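Local coordinates for concanavalin A-like lectin protein kinase family protein (Theobroma cacao, PDB 6CTH) that probably phosphorylates target proteins as an ATP-dependent protein kinase, with its kinase domain caught here in complex with an oxindole inhibitor and magnesium, at residues Gly29-Gly34 with Ala44-Ser49; Ser61-Ile66 with Leu87-Glu92; Glu92-Gly97 with Asn146-Ser151. All coordinates share one frame; numbering follows the deposited sequence.

Contact 1 (Gly29-Gly34 with Ala44-Ser49). With FE7 (N-{(3Z)-2-oxo-3-[phenyl({4-[(piperidin-1-yl)methyl]phenyl}amino)methylidene]-2,3-dihydro-1H-indol-5-yl}ethanesulfonamide), chain B.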
loop_
_atom_site.group_PDB
_atom_site.type_symbol
_atom_site.label_atom_id
_atom_site.label_comp_id
_atom_site.label_asym_id
_atom_site.label_seq_id
_atom_site.Cartn_x
_atom_site.Cartn_y
_atom_site.Cartn_z
ATOM N N GLY A 29 -1.943 7.675 13.818
ATOM C CA GLY A 29 -2.977 7.608 14.859
ATOM C C GLY A 29 -3.604 6.217 14.919
ATOM O O GLY A 29 -3.403 5.383 14.034
ATOM N N SER A 30 -4.322 5.951 15.977
ATOM C CA SER A 30 -5.076 4.719 16.130
ATOM C C SER A 30 -6.408 4.837 15.400
ATOM O O SER A 30 -7.015 5.912 15.380
ATOM C CB SER A 30 -5.356 4.471 17.605
ATOM O OG SER A 30 -4.134 4.119 18.263
ATOM N N VAL A 31 -6.898 3.722 14.888
ATOM C CA VAL A 31 -8.212 3.695 14.221
ATOM C C VAL A 31 -9.195 2.880 15.065
ATOM O O VAL A 31 -8.878 1.747 15.504
ATOM C CB VAL A 31 -8.090 3.083 12.823
ATOM C CG1 VAL A 31 -9.418 3.154 12.065
ATOM C CG2 VAL A 31 -6.976 3.781 12.032
ATOM N N TYR A 32 -10.394 3.434 15.242
ATOM C CA TYR A 32 -11.458 2.846 16.074
ATOM C C TYR A 32 -12.702 2.564 15.273
ATOM O O TYR A 32 -13.038 3.370 14.397
ATOM C CB TYR A 32 -11.803 3.789 17.215
ATOM C CG TYR A 32 -10.644 3.997 18.174
ATOM C CD1 TYR A 32 -9.646 4.923 17.887
ATOM C CD2 TYR A 32 -10.548 3.269 19.363
ATOM C CE1 TYR A 32 -8.573 5.117 18.733
ATOM C CE2 TYR A 32 -9.466 3.441 20.199
ATOM C CZ TYR A 32 -8.499 4.388 19.898
ATOM O OH TYR A 32 -7.418 4.602 20.713
ATOM N N ARG A 33 -13.407 1.499 15.623
ATOM C CA ARG A 33 -14.671 1.179 14.998
ATOM C C ARG A 33 -15.710 2.047 15.711
ATOM O O ARG A 33 -15.728 2.120 16.933
ATOM C CB ARG A 33 -14.998 -0.298 15.187
ATOM C CG ARG A 33 -16.145 -0.809 14.336
ATOM C CD ARG A 33 -16.468 -2.254 14.672
ATOM N NE ARG A 33 -17.551 -2.351 15.643
ATOM C CZ ARG A 33 -17.388 -2.637 16.931
ATOM N NH1 ARG A 33 -18.441 -2.697 17.732
ATOM N NH2 ARG A 33 -16.177 -2.866 17.421
ATOM N N GLY A 34 -16.557 2.714 14.940
ATOM C CA GLY A 34 -17.607 3.588 15.479
ATOM C C GLY A 34 -18.920 2.996 15.010
ATOM O O GLY A 34 -18.973 2.505 13.904
ATOM N N ALA A 44 -15.119 3.827 10.454
ATOM C CA ALA A 44 -13.765 3.729 11.018
ATOM C C ALA A 44 -13.280 5.140 11.300
ATOM O O ALA A 44 -13.301 5.999 10.411
ATOM C CB ALA A 44 -12.840 3.026 10.053
ATOM N N VAL A 45 -12.872 5.402 12.540
ATOM C CA VAL A 45 -12.500 6.736 12.965
ATOM C C VAL A 45 -11.022 6.676 13.327
ATOM O O VAL A 45 -10.654 5.921 14.227
ATOM C CB VAL A 45 -13.304 7.173 14.184
ATOM C CG1 VAL A 45 -12.901 8.567 14.663
ATOM C CG2 VAL A 45 -14.806 7.115 13.878
ATOM N N LYS A 46 -10.211 7.472 12.644
ATOM C CA LYS A 46 -8.805 7.645 12.980
ATOM C C LYS A 46 -8.614 8.869 13.863
ATOM O O LYS A 46 -8.937 9.995 13.471
ATOM C CB LYS A 46 -7.988 7.765 11.705
ATOM C CG LYS A 46 -6.491 7.894 11.969
ATOM C CD LYS A 46 -5.676 7.710 10.710
ATOM C CE LYS A 46 -4.191 7.602 11.039
ATOM N NZ LYS A 46 -3.467 7.219 9.816
ATOM N N LYS A 47 -8.100 8.631 15.074
ATOM C CA LYS A 47 -7.766 9.660 16.017
ATOM C C LYS A 47 -6.288 10.001 15.880
ATOM O O LYS A 47 -5.420 9.156 16.147
ATOM C CB LYS A 47 -8.057 9.157 17.423
ATOM C CG LYS A 47 -7.841 10.203 18.498
ATOM C CD LYS A 47 -8.415 9.688 19.800
ATOM C CE LYS A 47 -8.337 10.760 20.877
ATOM N NZ LYS A 47 -6.946 10.984 21.365
ATOM N N VAL A 48 -6.003 11.224 15.463
ATOM C CA VAL A 48 -4.648 11.626 15.175
ATOM C C VAL A 48 -3.851 11.815 16.448
ATOM O O VAL A 48 -4.349 12.284 17.472
ATOM C CB VAL A 48 -4.619 12.887 14.315
ATOM C CG1 VAL A 48 -3.226 13.472 14.173
ATOM C CG2 VAL A 48 -5.239 12.571 12.951
ATOM N N SER A 49 -2.611 11.373 16.349
ATOM C CA SER A 49 -1.644 11.440 17.411
ATOM C C SER A 49 -0.974 12.824 17.319
ATOM O O SER A 49 -0.406 13.171 16.278
ATOM C CB SER A 49 -0.619 10.312 17.213
ATOM O OG SER A 49 0.485 10.509 18.069
HETATM C C4 FE7 B . -9.208 1.436 8.093
HETATM C C14 FE7 B . -5.293 -0.883 10.574
HETATM C C5 FE7 B . -10.203 2.167 7.419
HETATM C C6 FE7 B . -9.927 3.377 6.805
HETATM C C11 FE7 B . -7.961 -0.892 9.795
HETATM C C7 FE7 B . -8.630 3.857 6.834
HETATM C C8 FE7 B . -11.262 0.317 8.180
HETATM C C9 FE7 B . -9.844 0.238 8.616
HETATM C C10 FE7 B . -9.358 -0.839 9.326
HETATM C C12 FE7 B . -7.512 -0.012 10.771
HETATM C C13 FE7 B . -6.184 -0.009 11.154
HETATM N N1 FE7 B . -11.397 1.471 7.486
HETATM N N2 FE7 B . -10.161 -1.896 9.504
HETATM C C3 FE7 B . -7.903 1.927 8.096
HETATM N N3 FE7 B . -10.467 -6.897 13.547
HETATM O O2 FE7 B . -12.154 -0.492 8.401
HETATM C C2 FE7 B . -7.614 3.123 7.437
HETATM N N FE7 B . -6.280 3.600 7.277
HETATM S S FE7 B . -4.875 2.963 7.767
HETATM O O FE7 B . -5.127 2.026 8.815
HETATM O O1 FE7 B . -3.980 4.052 7.997
HETATM C C1 FE7 B . -4.449 2.125 6.277
HETATM C C FE7 B . -4.738 3.062 5.130
HETATM C C16 FE7 B . -7.055 -1.776 9.223
HETATM C C15 FE7 B . -5.728 -1.765 9.611
HETATM C C17 FE7 B . -10.049 -3.110 10.218
HETATM C C22 FE7 B . -8.946 -3.408 11.005
HETATM C C21 FE7 B . -8.863 -4.628 11.652
HETATM C C20 FE7 B . -9.868 -5.574 11.527
HETATM C C19 FE7 B . -10.963 -5.269 10.736
HETATM C C18 FE7 B . -11.060 -4.051 10.089
HETATM C C23 FE7 B . -9.781 -6.897 12.248
HETATM C C28 FE7 B . -10.483 -8.238 14.134
HETATM C C27 FE7 B . -11.271 -8.267 15.423
HETATM C C26 FE7 B . -10.726 -7.266 16.420
HETATM C C25 FE7 B . -10.584 -5.897 15.787
HETATM C C24 FE7 B . -9.821 -5.977 14.485
HETATM O O HOH W 1 -4.160 8.389 18.395
#

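Contact 2 (Ser61-Ile66 with Leu87-Glu92). With FE7 (N-{(3Z)-2-oxo-3-[phenyl({4-[(piperidin-1-yl)methyl]phenyl}amino)methylidene]-2,3-dihydro-1H-indol-5-yl}ethanesulfonamide), chain B.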
loop_
_atom_site.group_PDB
_atom_site.type_symbol
_atom_site.label_atom_id
_atom_site.label_comp_id
_atom_site.label_asym_id
_atom_site.label_seq_id
_atom_site.Cartn_x
_atom_site.Cartn_y
_atom_site.Cartn_z
ATOM N N SER A 61 -2.046 17.092 5.205
ATOM C CA SER A 61 -1.761 16.429 3.956
ATOM C C SER A 61 -2.890 15.458 3.575
ATOM O O SER A 61 -3.321 15.451 2.417
ATOM C CB SER A 61 -0.404 15.694 4.010
ATOM O OG SER A 61 -0.250 14.912 2.827
ATOM N N GLU A 62 -3.351 14.626 4.499
ATOM C CA GLU A 62 -4.390 13.675 4.160
ATOM C C GLU A 62 -5.638 14.403 3.678
ATOM O O GLU A 62 -6.160 14.064 2.603
ATOM C CB GLU A 62 -4.706 12.721 5.298
ATOM C CG GLU A 62 -5.943 11.812 5.123
ATOM C CD GLU A 62 -5.653 10.369 4.732
ATOM O OE1 GLU A 62 -4.494 9.980 4.586
ATOM O OE2 GLU A 62 -6.614 9.581 4.614
ATOM N N VAL A 63 -6.123 15.396 4.435
ATOM C CA VAL A 63 -7.367 16.094 4.023
ATOM C C VAL A 63 -7.240 16.756 2.661
ATOM O O VAL A 63 -8.175 16.675 1.819
ATOM C CB VAL A 63 -7.823 17.124 5.061
ATOM C CG1 VAL A 63 -9.003 17.944 4.538
ATOM C CG2 VAL A 63 -8.216 16.392 6.303
ATOM N N LYS A 64 -6.103 17.420 2.455
ATOM C CA LYS A 64 -5.833 18.167 1.223
ATOM C C LYS A 64 -5.862 17.250 0.019
ATOM O O LYS A 64 -6.515 17.547 -0.985
ATOM C CB LYS A 64 -4.457 18.831 1.298
ATOM C CG LYS A 64 -4.158 19.738 0.099
ATOM C CD LYS A 64 -2.667 20.000 -0.017
ATOM C CE LYS A 64 -2.405 20.938 -1.179
ATOM N NZ LYS A 64 -0.974 21.313 -1.243
ATOM N N ILE A 65 -5.121 16.144 0.127
ATOM C CA ILE A 65 -4.911 15.253 -0.993
ATOM C C ILE A 65 -6.165 14.390 -1.227
ATOM O O ILE A 65 -6.629 14.234 -2.352
ATOM C CB ILE A 65 -3.684 14.354 -0.748
ATOM C CG1 ILE A 65 -2.380 15.156 -0.550
ATOM C CG2 ILE A 65 -3.515 13.341 -1.875
ATOM C CD1 ILE A 65 -2.040 16.021 -1.721
ATOM N N ILE A 66 -6.649 13.742 -0.176
ATOM C CA ILE A 66 -7.724 12.747 -0.355
ATOM C C ILE A 66 -9.025 13.367 -0.883
ATOM O O ILE A 66 -9.789 12.689 -1.609
ATOM C CB ILE A 66 -7.911 11.881 0.913
ATOM C CG1 ILE A 66 -8.542 10.544 0.561
ATOM C CG2 ILE A 66 -8.750 12.627 1.954
ATOM C CD1 ILE A 66 -8.655 9.589 1.740
ATOM N N LEU A 87 -7.771 16.254 16.264
ATOM C CA LEU A 87 -7.873 16.102 14.802
ATOM C C LEU A 87 -8.283 14.654 14.537
ATOM O O LEU A 87 -7.697 13.733 15.136
ATOM C CB LEU A 87 -6.539 16.369 14.149
ATOM C CG LEU A 87 -5.761 17.653 14.412
ATOM C CD1 LEU A 87 -4.318 17.503 13.969
ATOM C CD2 LEU A 87 -6.392 18.825 13.725
ATOM N N MET A 88 -9.301 14.457 13.695
ATOM C CA MET A 88 -9.811 13.120 13.356
ATOM C C MET A 88 -10.323 12.969 11.940
ATOM O O MET A 88 -10.803 13.949 11.369
ATOM C CB MET A 88 -10.918 12.735 14.297
ATOM C CG MET A 88 -10.333 12.658 15.698
ATOM S SD MET A 88 -11.416 11.786 16.723
ATOM C CE MET A 88 -12.364 13.209 17.189
ATOM N N LEU A 89 -10.249 11.736 11.422
ATOM C CA LEU A 89 -10.597 11.412 10.044
ATOM C C LEU A 89 -11.519 10.188 10.039
ATOM O O LEU A 89 -11.314 9.217 10.801
ATOM C CB LEU A 89 -9.348 11.128 9.220
ATOM C CG LEU A 89 -8.309 12.246 9.129
ATOM C CD1 LEU A 89 -6.912 11.679 8.843
ATOM C CD2 LEU A 89 -8.762 13.258 8.078
ATOM N N VAL A 90 -12.551 10.233 9.204
ATOM C CA VAL A 90 -13.587 9.205 9.225
ATOM C C VAL A 90 -13.697 8.542 7.875
ATOM O O VAL A 90 -13.746 9.240 6.861
ATOM C CB VAL A 90 -14.974 9.826 9.584
ATOM C CG1 VAL A 90 -16.000 8.719 9.783
ATOM C CG2 VAL A 90 -14.865 10.659 10.834
ATOM N N TYR A 91 -13.782 7.214 7.857
ATOM C CA TYR A 91 -13.809 6.402 6.645
ATOM C C TYR A 91 -14.854 5.302 6.776
ATOM O O TYR A 91 -15.353 5.045 7.889
ATOM C CB TYR A 91 -12.457 5.715 6.447
ATOM C CG TYR A 91 -11.233 6.581 6.563
ATOM C CD1 TYR A 91 -10.616 6.787 7.777
ATOM C CD2 TYR A 91 -10.640 7.122 5.421
ATOM C CE1 TYR A 91 -9.432 7.503 7.863
ATOM C CE2 TYR A 91 -9.502 7.870 5.511
ATOM C CZ TYR A 91 -8.897 8.076 6.709
ATOM O OH TYR A 91 -7.727 8.790 6.786
ATOM N N GLU A 92 -15.182 4.646 5.670
ATOM C CA GLU A 92 -15.982 3.416 5.722
ATOM C C GLU A 92 -15.293 2.342 6.529
ATOM O O GLU A 92 -14.042 2.191 6.446
ATOM C CB GLU A 92 -16.308 2.836 4.320
HETATM C C4 FE7 B . -9.208 1.436 8.093
HETATM C C14 FE7 B . -5.293 -0.883 10.574
HETATM C C5 FE7 B . -10.203 2.167 7.419
HETATM C C6 FE7 B . -9.927 3.377 6.805
HETATM C C11 FE7 B . -7.961 -0.892 9.795
HETATM C C7 FE7 B . -8.630 3.857 6.834
HETATM C C8 FE7 B . -11.262 0.317 8.180
HETATM C C9 FE7 B . -9.844 0.238 8.616
HETATM C C10 FE7 B . -9.358 -0.839 9.326
HETATM C C12 FE7 B . -7.512 -0.012 10.771
HETATM C C13 FE7 B . -6.184 -0.009 11.154
HETATM N N1 FE7 B . -11.397 1.471 7.486
HETATM N N2 FE7 B . -10.161 -1.896 9.504
HETATM C C3 FE7 B . -7.903 1.927 8.096
HETATM N N3 FE7 B . -10.467 -6.897 13.547
HETATM O O2 FE7 B . -12.154 -0.492 8.401
HETATM C C2 FE7 B . -7.614 3.123 7.437
HETATM N N FE7 B . -6.280 3.600 7.277
HETATM S S FE7 B . -4.875 2.963 7.767
HETATM O O FE7 B . -5.127 2.026 8.815
HETATM O O1 FE7 B . -3.980 4.052 7.997
HETATM C C1 FE7 B . -4.449 2.125 6.277
HETATM C C FE7 B . -4.738 3.062 5.130
HETATM C C16 FE7 B . -7.055 -1.776 9.223
HETATM C C15 FE7 B . -5.728 -1.765 9.611
HETATM C C17 FE7 B . -10.049 -3.110 10.218
HETATM C C22 FE7 B . -8.946 -3.408 11.005
HETATM C C21 FE7 B . -8.863 -4.628 11.652
HETATM C C20 FE7 B . -9.868 -5.574 11.527
HETATM C C19 FE7 B . -10.963 -5.269 10.736
HETATM C C18 FE7 B . -11.060 -4.051 10.089
HETATM C C23 FE7 B . -9.781 -6.897 12.248
HETATM C C28 FE7 B . -10.483 -8.238 14.134
HETATM C C27 FE7 B . -11.271 -8.267 15.423
HETATM C C26 FE7 B . -10.726 -7.266 16.420
HETATM C C25 FE7 B . -10.584 -5.897 15.787
HETATM C C24 FE7 B . -9.821 -5.977 14.485
#

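Contact 3 (Glu92-Gly97 with Asn146-Ser151). With FE7 (N-{(3Z)-2-oxo-3-[phenyl({4-[(piperidin-1-yl)methyl]phenyl}amino)methylidene]-2,3-dihydro-1H-indol-5-yl}ethanesulfonamide), chain B.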
loop_
_atom_site.group_PDB
_atom_site.type_symbol
_atom_site.label_atom_id
_atom_site.label_comp_id
_atom_site.label_asym_id
_atom_site.label_seq_id
_atom_site.Cartn_x
_atom_site.Cartn_y
_atom_site.Cartn_z
ATOM N N GLU A 92 -15.182 4.646 5.670
ATOM C CA GLU A 92 -15.982 3.416 5.722
ATOM C C GLU A 92 -15.293 2.342 6.529
ATOM O O GLU A 92 -14.042 2.191 6.446
ATOM C CB GLU A 92 -16.308 2.836 4.320
ATOM N N PHE A 93 -16.090 1.590 7.309
ATOM C CA PHE A 93 -15.585 0.387 7.945
ATOM C C PHE A 93 -15.514 -0.732 6.934
ATOM O O PHE A 93 -16.494 -1.015 6.248
ATOM C CB PHE A 93 -16.454 -0.036 9.110
ATOM C CG PHE A 93 -16.061 -1.340 9.699
ATOM C CD1 PHE A 93 -14.857 -1.464 10.393
ATOM C CD2 PHE A 93 -16.880 -2.465 9.555
ATOM C CE1 PHE A 93 -14.499 -2.667 10.960
ATOM C CE2 PHE A 93 -16.517 -3.673 10.134
ATOM C CZ PHE A 93 -15.320 -3.779 10.814
ATOM N N MET A 94 -14.344 -1.367 6.850
ATOM C CA MET A 94 -14.055 -2.433 5.893
ATOM C C MET A 94 -13.663 -3.678 6.679
ATOM O O MET A 94 -12.513 -3.795 7.157
ATOM C CB MET A 94 -12.940 -1.987 4.961
ATOM C CG MET A 94 -13.262 -0.659 4.311
ATOM S SD MET A 94 -12.091 -0.068 3.059
ATOM C CE MET A 94 -12.389 -1.195 1.701
ATOM N N ALA A 95 -14.619 -4.597 6.802
ATOM C CA ALA A 95 -14.493 -5.760 7.702
ATOM C C ALA A 95 -13.329 -6.699 7.390
ATOM O O ALA A 95 -12.821 -7.402 8.261
ATOM C CB ALA A 95 -15.817 -6.537 7.699
ATOM N N ASN A 96 -12.896 -6.726 6.137
ATOM C CA ASN A 96 -11.697 -7.501 5.774
ATOM C C ASN A 96 -10.357 -6.854 6.140
ATOM O O ASN A 96 -9.338 -7.505 6.028
ATOM C CB ASN A 96 -11.714 -7.904 4.306
ATOM C CG ASN A 96 -12.680 -9.036 4.024
ATOM O OD1 ASN A 96 -12.713 -10.044 4.733
ATOM N ND2 ASN A 96 -13.488 -8.861 3.006
ATOM N N GLY A 97 -10.353 -5.609 6.590
ATOM C CA GLY A 97 -9.138 -4.957 7.039
ATOM C C GLY A 97 -8.063 -4.744 5.971
ATOM O O GLY A 97 -8.385 -4.619 4.757
ATOM N N ASN A 146 -1.198 -0.322 3.990
ATOM C CA ASN A 146 -1.966 0.779 3.467
ATOM C C ASN A 146 -2.926 0.368 2.380
ATOM O O ASN A 146 -3.562 1.272 1.767
ATOM C CB ASN A 146 -1.041 1.875 2.932
ATOM C CG ASN A 146 -0.416 2.689 4.050
ATOM O OD1 ASN A 146 -0.964 2.779 5.170
ATOM N ND2 ASN A 146 0.698 3.264 3.773
ATOM N N ILE A 147 -3.101 -0.927 2.149
ATOM C CA ILE A 147 -4.086 -1.422 1.165
ATOM C C ILE A 147 -5.252 -2.094 1.902
ATOM O O ILE A 147 -5.073 -3.103 2.595
ATOM C CB ILE A 147 -3.419 -2.379 0.159
ATOM C CG1 ILE A 147 -2.271 -1.646 -0.556
ATOM C CG2 ILE A 147 -4.433 -2.939 -0.829
ATOM C CD1 ILE A 147 -1.400 -2.536 -1.422
ATOM N N MET A 148 -6.452 -1.524 1.731
ATOM C CA MET A 148 -7.654 -2.044 2.363
ATOM C C MET A 148 -8.381 -2.970 1.431
ATOM O O MET A 148 -8.338 -2.783 0.180
ATOM C CB MET A 148 -8.577 -0.883 2.757
ATOM C CG MET A 148 -7.997 0.094 3.750
ATOM S SD MET A 148 -7.498 -0.738 5.297
ATOM C CE MET A 148 -9.105 -1.278 5.783
ATOM N N LEU A 149 -9.072 -3.948 1.992
ATOM C CA LEU A 149 -9.816 -4.917 1.216
ATOM C C LEU A 149 -11.313 -4.797 1.474
ATOM O O LEU A 149 -11.729 -4.743 2.646
ATOM C CB LEU A 149 -9.342 -6.315 1.550
ATOM C CG LEU A 149 -7.874 -6.558 1.181
ATOM C CD1 LEU A 149 -7.447 -7.964 1.610
ATOM C CD2 LEU A 149 -7.641 -6.392 -0.339
ATOM N N ASP A 150 -12.115 -4.748 0.399
ATOM C CA ASP A 150 -13.566 -4.758 0.577
ATOM C C ASP A 150 -14.067 -6.187 0.726
ATOM O O ASP A 150 -13.276 -7.134 0.763
ATOM C CB ASP A 150 -14.291 -3.956 -0.521
ATOM C CG ASP A 150 -14.296 -4.620 -1.871
ATOM O OD1 ASP A 150 -13.931 -5.821 -2.025
ATOM O OD2 ASP A 150 -14.730 -3.915 -2.838
ATOM N N SER A 151 -15.383 -6.335 0.754
ATOM C CA SER A 151 -16.045 -7.622 0.949
ATOM C C SER A 151 -15.689 -8.627 -0.125
ATOM O O SER A 151 -15.643 -9.815 0.133
ATOM C CB SER A 151 -17.563 -7.459 1.080
ATOM O OG SER A 151 -18.146 -6.954 -0.104
HETATM C C4 FE7 B . -9.208 1.436 8.093
HETATM C C14 FE7 B . -5.293 -0.883 10.574
HETATM C C5 FE7 B . -10.203 2.167 7.419
HETATM C C6 FE7 B . -9.927 3.377 6.805
HETATM C C11 FE7 B . -7.961 -0.892 9.795
HETATM C C7 FE7 B . -8.630 3.857 6.834
HETATM C C8 FE7 B . -11.262 0.317 8.180
HETATM C C9 FE7 B . -9.844 0.238 8.616
HETATM C C10 FE7 B . -9.358 -0.839 9.326
HETATM C C12 FE7 B . -7.512 -0.012 10.771
HETATM C C13 FE7 B . -6.184 -0.009 11.154
HETATM N N1 FE7 B . -11.397 1.471 7.486
HETATM N N2 FE7 B . -10.161 -1.896 9.504
HETATM C C3 FE7 B . -7.903 1.927 8.096
HETATM N N3 FE7 B . -10.467 -6.897 13.547
HETATM O O2 FE7 B . -12.154 -0.492 8.401
HETATM C C2 FE7 B . -7.614 3.123 7.437
HETATM N N FE7 B . -6.280 3.600 7.277
HETATM S S FE7 B . -4.875 2.963 7.767
HETATM O O FE7 B . -5.127 2.026 8.815
HETATM O O1 FE7 B . -3.980 4.052 7.997
HETATM C C1 FE7 B . -4.449 2.125 6.277
HETATM C C FE7 B . -4.738 3.062 5.130
HETATM C C16 FE7 B . -7.055 -1.776 9.223
HETATM C C15 FE7 B . -5.728 -1.765 9.611
HETATM C C17 FE7 B . -10.049 -3.110 10.218
HETATM C C22 FE7 B . -8.946 -3.408 11.005
HETATM C C21 FE7 B . -8.863 -4.628 11.652
HETATM C C20 FE7 B . -9.868 -5.574 11.527
HETATM C C19 FE7 B . -10.963 -5.269 10.736
HETATM C C18 FE7 B . -11.060 -4.051 10.089
HETATM C C23 FE7 B . -9.781 -6.897 12.248
HETATM C C28 FE7 B . -10.483 -8.238 14.134
HETATM C C27 FE7 B . -11.271 -8.267 15.423
HETATM C C26 FE7 B . -10.726 -7.266 16.420
HETATM C C25 FE7 B . -10.584 -5.897 15.787
HETATM C C24 FE7 B . -9.821 -5.977 14.485
HETATM O O HOH W 2 -13.947 -5.320 3.815
#

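Contact 1 (Gly29-Gly34 with Ala44-Ser49)
Val31 and Lys46 face each other as a non-hydrogen-bonded antiparallel pair, their CA atoms 4.2 Å apart, and turn their side chains to the same side of the sheet as Ala44. On that side the CG1 branch of Val31 meets the Ala44 methyl, with CG1 to CB at 4.0 Å, and the two close over the inhibitor. The Val31 CB lies 3.8 Å from C12 of the inhibitor's phenyl ring, while Ala44 CB sits 3.3 Å from the oxindole nitrogen N1. With CG anti to the backbone N (chi1 -178°) and the rest of the chain extended, Lys46 runs alongside the strand 29-34; its CE passes Gly29 N at 3.6 Å and its NZ ends near the sulfonamide oxygen O1. Phe28 adds a cation-pi contact to the ammonium group.

The reverse side carries Tyr32 and Val45. Val45 O lies in the plane of the Tyr32 ring, at its edge, and Phe17 meets that ring edge-to-face. Between these two residues the backbones exchange bonds in both directions: Tyr32 N to Val45 O is 2.7 Å, and Val45 N to Tyr32 O is 2.8 Å with an N-H...O angle of 170°. Lys47 N to Ser30 O continues the ladder at 2.9 Å. A water donates to Lys47 O and accepts a weak hydrogen bond from Ser30 N.

This is the hairpin that follows the glycine-rich loop of a protein kinase; its valine and alanine roof the inhibitor pocket, which is probably where ATP binds, and its lysine lines the inner end.

Contact 2 (Ser61-Ile66 with Leu87-Glu92)
The helix 61-66 and the strand 87-92 pass with axes 10.4 Å apart and N-to-C directions at 38°, approaching most closely at Val63 and Leu89, whose CA atoms are 8.3 Å from each other. Across so wide a gap the touching is done by side chains. Glu62 and Tyr91 reach out from opposite directions, and Tyr91 OH donates to Glu62 OE2 over 2.6 Å. A bend at chi2 (102°) carries the carboxylate to the Tyr91 hydroxyl, with its plane 84° from that of the ring. OE2 lies close to the ring plane, at its edge, while the hydroxyl meets OE2 from above the carboxylate plane. The second oxygen, OE1, accepts from the backbone N of Phe160, which leaves both carboxylate oxygens engaged.

Apolar contacts flank this bond. Leu89 forks between two helix residues: its CD1 meets Glu62 CG at 3.8 Å and its CD2 meets Val63 CG2 at 3.6 Å. Ile66 CD1 approaches the Tyr91 ring at its edge, 4.2 Å from CE2. One ring face is covered by the inhibitor, whose C7 stands 3.6 Å above the Tyr91 ring plane and is displaced toward the rim.

Glu62 and Tyr91 correspond, by their places in the kinase fold, to the C-helix glutamate and the gatekeeper, so the bond ties the helix to the back of the pocket. Strand 87-92 lies between strands 77-83 and 41-48 of the sheet; Leu77 packs on both Ile66 and Tyr91, and Phe160 covers Ile66 from the loop after strand 155-157.

Contact 3 (Glu92-Gly97 with Asn146-Ser151)
Met94 places CG anti to its carbonyl carbon (chi1 -54°), which brings SD alongside the Met148 side chain, 3.6 Å from its CB; a turn about the last torsion (chi3 71°) then folds CE onto the Leu149 carbonyl and the CB of Asp150. The two methionine side chains cross at an angle. Met148 is itself bent at chi2 and chi3, and the curl brings its CE under the oxindole, 3.3 Å from C9 of the inhibitor.

Asn96 lays its CB against Leu149 and sends its amide onward, so that ND2 donates to Asp150 O over 2.8 Å. That donor sits above the carbonyl plane, and the bond is moderately bent, with an N-H...O angle of 151°. At the next residue, Gly97 O accepts from Leu149 N at 2.9 Å. Gly97 closes a type I turn from Met94 with a positive phi. A water adds a further link: it accepts from Asn96 N at 2.9 Å and donates to Leu149 O at 2.6 Å.

The loop also holds the inhibitor through its backbone. The oxindole N1 donates to Glu92 O at 2.9 Å and Met94 N donates to the oxindole O2 at 2.8 Å, the donor-acceptor pair by which kinase hinges commonly hold adenine and its mimics.

Residues 92-97 are thus the hinge, running from strand 86-92 of the sheet to helix 99-103. Strand 147-149, which pairs with strand 155-157, forms the floor of the pocket; behind it Leu149 packs on Leu99, on His102 and on Ile118 of helix 112-132.

Overall arrangement
Contacts 1, 2 and 3 follow one another along the chain and surround one inhibitor. Contacts 1 and 2, with centres about 11 Å apart, share the mixed sheet, where strands 41-48 and 86-92 are neighbours; Lys46 N probably bonds Leu89 O at 2.8 Å. Contact 3, its centre about 14 Å from that of contact 1 and 16 Å from that of contact 2, starts at the Glu92 that ends contact 2 and joins the sheet to the helical lobe. Roof, back and floor of the pocket follow in that order. Lys46 NZ is 6.0 Å from Glu62 OE1 and 6.5 Å from Glu62 OE2, so the lysine-glutamate salt bridge of active kinases is not formed here.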